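Local structure of halogenase (Chondromyces crocatus, 3E1T) at residues T21-V26 and R119-K124; L34-E39 and E130-I135. The protein probably chlorinates a precursor of chondrochloren as an FAD-dependent halogenase of the tryptophan halogenase family. One frame throughout, in Å; residues are numbered along the deposited sequence.

Contact 1: T21-V26 and R119-K124; sequences TLASFV and RNSERK
Ser24 lays its hydroxyl over the backbone of Ser121, with OG 3.3 Å from Ser121 CA. The two serine hydroxyls also meet, Ser24 OG standing 2.9 Å from Ser121 OG. In Ser24, OG sits beside its own backbone N, anti to the carbonyl carbon (chi1 -59°), a setting that lets it bond to Ser20 O one turn back in its helix while still facing the other helix. A water extends the polar link: it donates to Ser24 OG at 2.8 Å and accepts from Asn120 ND2, whose amide nitrogen also reaches Leu62 O. Small side chains make this closeness possible. The axes of the segments 21-26 and 119-123 pass 8.8 Å apart and run nearly parallel at 16°, and Ser24 CA comes within 4.8 Å of Ser121 CA. The first of these helices, 17-27, follows strand 10-13 and leads to strand 33-36, which makes it the crossover helix of a Rossmann-type beta-alpha-beta unit; helix 110-123 precedes strand 127-129, the edge strand of the same parallel sheet. Beside the serines, Ala23 offers its methyl CB at 4.4 Å from Ser121 OG. At the far end Lys124 brings only the root of its chain, with CB 4.3 Å from Ser24 O, before the rest leads away. Phe25 and Leu22 turn instead to helix 315-333, packing on Ala327.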
loop_
_atom_site.group_PDB
_atom_site.type_symbol
_atom_site.label_atom_id
_atom_site.label_comp_id
_atom_site.label_asym_id
_atom_site.label_seq_id
_atom_site.Cartn_x
_atom_site.Cartn_y
_atom_site.Cartn_z
ATOM N N THR A 21 -8.839 -9.820 5.633
ATOM C CA THR A 21 -9.455 -8.828 6.522
ATOM C C THR A 21 -10.951 -8.641 6.243
ATOM O O THR A 21 -11.775 -8.627 7.176
ATOM C CB THR A 21 -8.707 -7.457 6.476
ATOM O OG1 THR A 21 -7.362 -7.620 6.952
ATOM C CG2 THR A 21 -9.395 -6.425 7.337
ATOM N N LEU A 22 -11.290 -8.469 4.968
ATOM C CA LEU A 22 -12.688 -8.385 4.534
ATOM C C LEU A 22 -13.468 -9.673 4.847
ATOM O O LEU A 22 -14.548 -9.615 5.404
ATOM C CB LEU A 22 -12.767 -8.091 3.036
ATOM C CG LEU A 22 -14.116 -8.300 2.338
ATOM C CD1 LEU A 22 -15.242 -7.480 2.957
ATOM C CD2 LEU A 22 -13.993 -7.968 0.887
ATOM N N ALA A 23 -12.914 -10.818 4.470
ATOM C CA ALA A 23 -13.560 -12.106 4.754
ATOM C C ALA A 23 -13.874 -12.240 6.247
ATOM O O ALA A 23 -15.019 -12.490 6.616
ATOM C CB ALA A 23 -12.686 -13.251 4.267
ATOM N N SER A 24 -12.870 -12.032 7.102
ATOM C CA SER A 24 -13.064 -12.096 8.555
ATOM C C SER A 24 -14.198 -11.210 9.051
ATOM O O SER A 24 -15.035 -11.664 9.823
ATOM C CB SER A 24 -11.777 -11.750 9.303
ATOM O OG SER A 24 -10.740 -12.632 8.942
ATOM N N PHE A 25 -14.231 -9.955 8.605
ATOM C CA PHE A 25 -15.202 -8.962 9.100
ATOM C C PHE A 25 -16.661 -9.252 8.729
ATOM O O PHE A 25 -17.584 -8.819 9.424
ATOM C CB PHE A 25 -14.848 -7.549 8.593
ATOM C CG PHE A 25 -13.754 -6.857 9.371
ATOM C CD1 PHE A 25 -13.546 -7.127 10.719
ATOM C CD2 PHE A 25 -12.957 -5.907 8.751
ATOM C CE1 PHE A 25 -12.540 -6.469 11.435
ATOM C CE2 PHE A 25 -11.951 -5.248 9.455
ATOM C CZ PHE A 25 -11.744 -5.527 10.801
ATOM N N VAL A 26 -16.878 -9.919 7.603
ATOM C CA VAL A 26 -18.234 -10.256 7.198
ATOM C C VAL A 26 -18.676 -11.552 7.904
ATOM O O VAL A 26 -19.804 -11.643 8.379
ATOM C CB VAL A 26 -18.394 -10.351 5.651
ATOM C CG1 VAL A 26 -19.807 -10.824 5.274
ATOM C CG2 VAL A 26 -18.097 -9.001 4.984
ATOM N N ARG A 119 -5.191 -17.679 8.658
ATOM C CA ARG A 119 -5.572 -18.620 9.716
ATOM C C ARG A 119 -6.672 -18.034 10.610
ATOM O O ARG A 119 -7.604 -18.746 10.996
ATOM C CB ARG A 119 -4.341 -19.010 10.538
ATOM C CG ARG A 119 -3.622 -20.287 10.085
ATOM C CD ARG A 119 -3.142 -20.255 8.638
ATOM N NE ARG A 119 -4.214 -20.563 7.685
ATOM C CZ ARG A 119 -4.039 -20.738 6.377
ATOM N NH1 ARG A 119 -2.831 -20.645 5.839
ATOM N NH2 ARG A 119 -5.077 -21.015 5.601
ATOM N N ASN A 120 -6.575 -16.736 10.909
ATOM C CA ASN A 120 -7.567 -16.037 11.731
ATOM C C ASN A 120 -8.913 -15.953 11.029
ATOM O O ASN A 120 -9.958 -15.950 11.688
ATOM C CB ASN A 120 -7.083 -14.630 12.095
ATOM C CG ASN A 120 -8.034 -13.898 13.052
ATOM O OD1 ASN A 120 -8.375 -14.410 14.116
ATOM N ND2 ASN A 120 -8.442 -12.682 12.681
ATOM N N SER A 121 -8.876 -15.863 9.697
ATOM C CA SER A 121 -10.085 -15.880 8.864
ATOM C C SER A 121 -10.868 -17.172 9.086
ATOM O O SER A 121 -12.074 -17.139 9.336
ATOM C CB SER A 121 -9.733 -15.752 7.373
ATOM O OG SER A 121 -9.425 -14.415 7.011
ATOM N N GLU A 122 -10.164 -18.298 8.976
ATOM C CA GLU A 122 -10.750 -19.618 9.178
ATOM C C GLU A 122 -11.466 -19.682 10.514
ATOM O O GLU A 122 -12.671 -19.933 10.563
ATOM C CB GLU A 122 -9.673 -20.693 9.097
ATOM C CG GLU A 122 -9.100 -20.836 7.708
ATOM C CD GLU A 122 -7.866 -21.695 7.659
ATOM O OE1 GLU A 122 -7.168 -21.821 8.695
ATOM O OE2 GLU A 122 -7.581 -22.239 6.568
ATOM N N ARG A 123 -10.717 -19.400 11.578
ATOM C CA ARG A 123 -11.224 -19.361 12.945
ATOM C C ARG A 123 -12.384 -18.387 13.146
ATOM O O ARG A 123 -13.164 -18.538 14.087
ATOM C CB ARG A 123 -10.094 -19.006 13.921
ATOM C CG ARG A 123 -8.901 -19.963 13.884
ATOM C CD ARG A 123 -8.000 -19.758 15.095
ATOM N NE ARG A 123 -7.497 -18.385 15.199
ATOM C CZ ARG A 123 -6.276 -17.992 14.839
ATOM N NH1 ARG A 123 -5.402 -18.861 14.345
ATOM N NH2 ARG A 123 -5.928 -16.718 14.976
ATOM N N LYS A 124 -12.493 -17.379 12.284
ATOM C CA LYS A 124 -13.622 -16.441 12.367
ATOM C C LYS A 124 -14.831 -16.985 11.629
ATOM O O LYS A 124 -15.926 -16.411 11.692
ATOM C CB LYS A 124 -13.242 -15.045 11.846
ATOM C CG LYS A 124 -12.356 -14.246 12.793
ATOM C CD LYS A 124 -13.082 -13.881 14.078
ATOM C CE LYS A 124 -12.169 -13.139 15.042
ATOM N NZ LYS A 124 -12.805 -12.987 16.379
HETATM O O HOH W 1 -8.285 -11.855 9.959
#

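Contact 2: L34-E39 and E130-I135; sequences LLLERE and ERHEVI. With FAD (flavin-adenine dinucleotide), chain C.
Leu36 crosses Val134 at about a right angle, its CD1 3.6 Å from Val134 CG2, while its other methyl, CD2, approaches the imidazole of His132 obliquely. Arg38 and Glu133 instead lie side by side and point the same way, touching through their aliphatic parts; the carboxylate of Glu133 has its salt bridge with Arg173. The carboxylate of Glu37 reaches the FAD ribose: CG is anti to the backbone N (chi1 161°) and the chain bends at chi2, bringing OE1 2.7 Å from FAD O3B and OE2 2.6 Å from FAD O2B. It is further fixed by Gly15 N on OE1 and Glu39 N on OE2. An alanine here would remove the carboxylate and is likely to leave both ribose hydroxyls without these acceptors. Val134 bonds the adenine through its backbone: its N donates to FAD N1A at 3.0 Å and its O accepts from FAD N6A. Between the segments, His132 N bonds to Glu37 O at 3.0 Å. Strand 33-36 pairs with strands 10-13 and 127-129 in the parallel sheet, whereas strand 133-140 edges the neighbouring mixed sheet, where Tyr149 of strand 143-150 meets Leu36 and the His132 ring.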
loop_
_atom_site.group_PDB
_atom_site.type_symbol
_atom_site.label_atom_id
_atom_site.label_comp_id
_atom_site.label_asym_id
_atom_site.label_seq_id
_atom_site.Cartn_x
_atom_site.Cartn_y
_atom_site.Cartn_z
ATOM N N LEU A 34 -16.778 -17.386 1.215
ATOM C CA LEU A 34 -15.734 -18.186 0.606
ATOM C C LEU A 34 -14.585 -17.239 0.252
ATOM O O LEU A 34 -14.814 -16.123 -0.216
ATOM C CB LEU A 34 -16.262 -18.803 -0.690
ATOM C CG LEU A 34 -15.736 -20.085 -1.349
ATOM C CD1 LEU A 34 -15.736 -19.909 -2.857
ATOM C CD2 LEU A 34 -14.377 -20.563 -0.866
ATOM N N LEU A 35 -13.359 -17.696 0.463
ATOM C CA LEU A 35 -12.187 -16.951 0.060
ATOM C C LEU A 35 -11.281 -17.899 -0.700
ATOM O O LEU A 35 -10.886 -18.944 -0.176
ATOM C CB LEU A 35 -11.509 -16.328 1.295
ATOM C CG LEU A 35 -10.053 -15.863 1.477
ATOM C CD1 LEU A 35 -9.098 -16.091 0.323
ATOM C CD2 LEU A 35 -10.030 -14.416 1.956
ATOM N N LEU A 36 -10.987 -17.539 -1.947
ATOM C CA LEU A 36 -10.107 -18.326 -2.811
ATOM C C LEU A 36 -8.731 -17.675 -2.973
ATOM O O LEU A 36 -8.631 -16.514 -3.377
ATOM C CB LEU A 36 -10.765 -18.549 -4.183
ATOM C CG LEU A 36 -12.130 -19.264 -4.227
ATOM C CD1 LEU A 36 -12.665 -19.306 -5.643
ATOM C CD2 LEU A 36 -12.032 -20.680 -3.679
ATOM N N GLU A 37 -7.679 -18.433 -2.666
ATOM C CA GLU A 37 -6.303 -17.947 -2.753
ATOM C C GLU A 37 -5.459 -18.849 -3.656
ATOM O O GLU A 37 -5.421 -20.068 -3.479
ATOM C CB GLU A 37 -5.695 -17.818 -1.346
ATOM C CG GLU A 37 -4.170 -17.760 -1.292
ATOM C CD GLU A 37 -3.599 -16.503 -1.923
ATOM O OE1 GLU A 37 -4.092 -15.385 -1.637
ATOM O OE2 GLU A 37 -2.645 -16.646 -2.693
ATOM N N ARG A 38 -4.794 -18.231 -4.626
ATOM C CA ARG A 38 -4.065 -18.936 -5.679
ATOM C C ARG A 38 -2.884 -19.758 -5.143
ATOM O O ARG A 38 -2.611 -20.863 -5.625
ATOM C CB ARG A 38 -3.617 -17.913 -6.739
ATOM C CG ARG A 38 -2.696 -18.412 -7.838
ATOM C CD ARG A 38 -2.207 -17.241 -8.706
ATOM N NE ARG A 38 -1.686 -16.151 -7.876
ATOM C CZ ARG A 38 -0.398 -15.946 -7.594
ATOM N NH1 ARG A 38 0.550 -16.745 -8.087
ATOM N NH2 ARG A 38 -0.050 -14.934 -6.808
ATOM N N GLU A 39 -2.207 -19.213 -4.133
ATOM C CA GLU A 39 -0.995 -19.805 -3.569
ATOM C C GLU A 39 -1.329 -20.687 -2.369
ATOM O O GLU A 39 -2.437 -20.630 -1.827
ATOM C CB GLU A 39 -0.019 -18.697 -3.127
ATOM C CG GLU A 39 0.642 -17.896 -4.269
ATOM C CD GLU A 39 2.170 -18.074 -4.348
ATOM O OE1 GLU A 39 2.889 -17.044 -4.398
ATOM O OE2 GLU A 39 2.658 -19.234 -4.357
ATOM N N GLU A 130 -6.944 -22.594 -0.263
ATOM C CA GLU A 130 -5.697 -22.299 -0.957
ATOM C C GLU A 130 -5.592 -23.147 -2.217
ATOM O O GLU A 130 -6.451 -23.998 -2.460
ATOM C CB GLU A 130 -4.504 -22.519 -0.023
ATOM C CG GLU A 130 -4.437 -21.506 1.115
ATOM C CD GLU A 130 -3.440 -21.876 2.205
ATOM O OE1 GLU A 130 -2.440 -22.569 1.925
ATOM O OE2 GLU A 130 -3.657 -21.455 3.358
ATOM N N ARG A 131 -4.549 -22.910 -3.014
ATOM C CA ARG A 131 -4.348 -23.569 -4.317
ATOM C C ARG A 131 -5.525 -23.424 -5.298
ATOM O O ARG A 131 -5.672 -24.227 -6.233
ATOM C CB ARG A 131 -3.960 -25.053 -4.152
ATOM C CG ARG A 131 -2.578 -25.312 -3.544
ATOM C CD ARG A 131 -1.500 -24.362 -4.082
ATOM N NE ARG A 131 -1.286 -24.487 -5.525
ATOM C CZ ARG A 131 -0.204 -25.021 -6.084
ATOM N NH1 ARG A 131 0.786 -25.487 -5.325
ATOM N NH2 ARG A 131 -0.109 -25.086 -7.408
ATOM N N HIS A 132 -6.345 -22.396 -5.082
ATOM C CA HIS A 132 -7.521 -22.125 -5.899
ATOM C C HIS A 132 -7.374 -20.784 -6.626
ATOM O O HIS A 132 -7.402 -19.716 -5.990
ATOM C CB HIS A 132 -8.780 -22.112 -5.026
ATOM C CG HIS A 132 -9.232 -23.470 -4.562
ATOM N ND1 HIS A 132 -10.551 -23.873 -4.624
ATOM C CD2 HIS A 132 -8.551 -24.505 -4.013
ATOM C CE1 HIS A 132 -10.661 -25.096 -4.135
ATOM N NE2 HIS A 132 -9.461 -25.503 -3.757
ATOM N N GLU A 133 -7.225 -20.840 -7.951
ATOM C CA GLU A 133 -7.068 -19.636 -8.773
ATOM C C GLU A 133 -8.358 -19.223 -9.484
ATOM O O GLU A 133 -8.875 -19.962 -10.320
ATOM C CB GLU A 133 -5.940 -19.822 -9.793
ATOM C CG GLU A 133 -5.739 -18.630 -10.721
ATOM C CD GLU A 133 -4.560 -18.782 -11.672
ATOM O OE1 GLU A 133 -4.112 -19.924 -11.927
ATOM O OE2 GLU A 133 -4.090 -17.744 -12.182
ATOM N N VAL A 134 -8.860 -18.031 -9.156
ATOM C CA VAL A 134 -10.013 -17.450 -9.855
ATOM C C VAL A 134 -9.617 -17.038 -11.273
ATOM O O VAL A 134 -8.560 -16.444 -11.495
ATOM C CB VAL A 134 -10.633 -16.267 -9.077
ATOM C CG1 VAL A 134 -11.758 -15.599 -9.878
ATOM C CG2 VAL A 134 -11.172 -16.744 -7.748
ATOM N N ILE A 135 -10.473 -17.395 -12.228
ATOM C CA ILE A 135 -10.206 -17.241 -13.650
ATOM C C ILE A 135 -11.057 -16.116 -14.219
ATOM O O ILE A 135 -10.599 -15.317 -15.044
ATOM C CB ILE A 135 -10.515 -18.572 -14.413
ATOM C CG1 ILE A 135 -9.755 -19.751 -13.791
ATOM C CG2 ILE A 135 -10.177 -18.458 -15.897
ATOM C CD1 ILE A 135 -8.232 -19.628 -13.878
HETATM P PA FAD C . -1.669 -8.827 -2.005
HETATM O O1A FAD C . -0.860 -8.721 -0.739
HETATM O O2A FAD C . -0.886 -8.721 -3.267
HETATM O O5B FAD C . -2.410 -10.262 -1.978
HETATM C C5B FAD C . -3.306 -10.652 -3.007
HETATM C C4B FAD C . -3.467 -12.175 -2.990
HETATM O O4B FAD C . -4.262 -12.612 -4.074
HETATM C C3B FAD C . -2.119 -12.873 -3.132
HETATM O O3B FAD C . -1.973 -13.758 -2.044
HETATM C C2B FAD C . -2.207 -13.648 -4.431
HETATM O O2B FAD C . -1.614 -14.907 -4.285
HETATM C C1B FAD C . -3.705 -13.770 -4.642
HETATM N N9A FAD C . -4.144 -13.860 -6.046
HETATM C C8A FAD C . -3.648 -13.216 -7.153
HETATM N N7A FAD C . -4.390 -13.593 -8.220
HETATM C C5A FAD C . -5.355 -14.452 -7.812
HETATM C C6A FAD C . -6.376 -15.151 -8.477
HETATM N N6A FAD C . -6.475 -15.143 -9.812
HETATM N N1A FAD C . -7.209 -15.964 -7.747
HETATM C C2A FAD C . -7.038 -16.129 -6.396
HETATM N N3A FAD C . -6.024 -15.448 -5.758
HETATM C C4A FAD C . -5.205 -14.623 -6.448
HETATM N N1 FAD C . 3.012 -1.739 1.959
HETATM C C2 FAD C . 3.191 -1.528 3.298
HETATM O O2 FAD C . 2.195 -1.499 4.017
HETATM N N3 FAD C . 4.469 -1.339 3.795
HETATM C C4 FAD C . 5.574 -1.376 2.950
HETATM O O4 FAD C . 6.715 -1.229 3.392
HETATM C C4X FAD C . 5.387 -1.576 1.589
HETATM N N5 FAD C . 6.459 -1.619 0.717
HETATM C C5X FAD C . 6.245 -1.831 -0.632
HETATM C C6 FAD C . 7.320 -1.866 -1.525
HETATM C C7 FAD C . 7.091 -2.079 -2.893
HETATM C C7M FAD C . 8.226 -1.894 -3.860
HETATM C C8 FAD C . 5.786 -2.252 -3.372
HETATM C C8M FAD C . 5.477 -2.279 -4.852
HETATM C C9 FAD C . 4.723 -2.227 -2.475
HETATM C C9A FAD C . 4.941 -2.014 -1.109
HETATM N N10 FAD C . 3.865 -1.999 -0.241
HETATM C C10 FAD C . 4.083 -1.771 1.101
HETATM C "C1'" FAD C . 2.463 -2.310 -0.736
HETATM C "C2'" FAD C . 1.969 -3.718 -0.383
HETATM O "O2'" FAD C . 2.780 -4.647 -1.073
HETATM C "C3'" FAD C . 0.508 -3.913 -0.816
HETATM O "O3'" FAD C . -0.225 -2.716 -0.666
HETATM C "C4'" FAD C . -0.263 -4.972 -0.027
HETATM O "O4'" FAD C . 0.357 -6.227 -0.195
HETATM C "C5'" FAD C . -1.699 -5.041 -0.545
HETATM O "O5'" FAD C . -2.316 -6.207 -0.070
HETATM P P FAD C . -3.500 -6.918 -0.891
HETATM O O1P FAD C . -4.295 -7.787 0.060
HETATM O O2P FAD C . -4.393 -5.895 -1.520
HETATM O O3P FAD C . -2.787 -7.697 -2.075
#

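In the fold
Contact 1 and contact 2 have centres 15 Å apart and share the same two stretches of fold: helix 17-27 runs on to strand 33-36, and helix 110-123 to strand 127-129 and the turn beyond it. Two direct touches join them. Arg119 NH2 forms a salt bridge to Glu130 OE2 at 2.7 Å, and Ala23 CB packs at 3.7 Å against Leu35 CD2. Contact 2 holds the adenosine end of FAD, whereas contact 1 lies further from the cofactor, the side chain of Ala23 about 11 Å from it. Helix 17-27 nonetheless reaches FAD at its start, in the glycine-rich segment, where Gly18 N bonds to it.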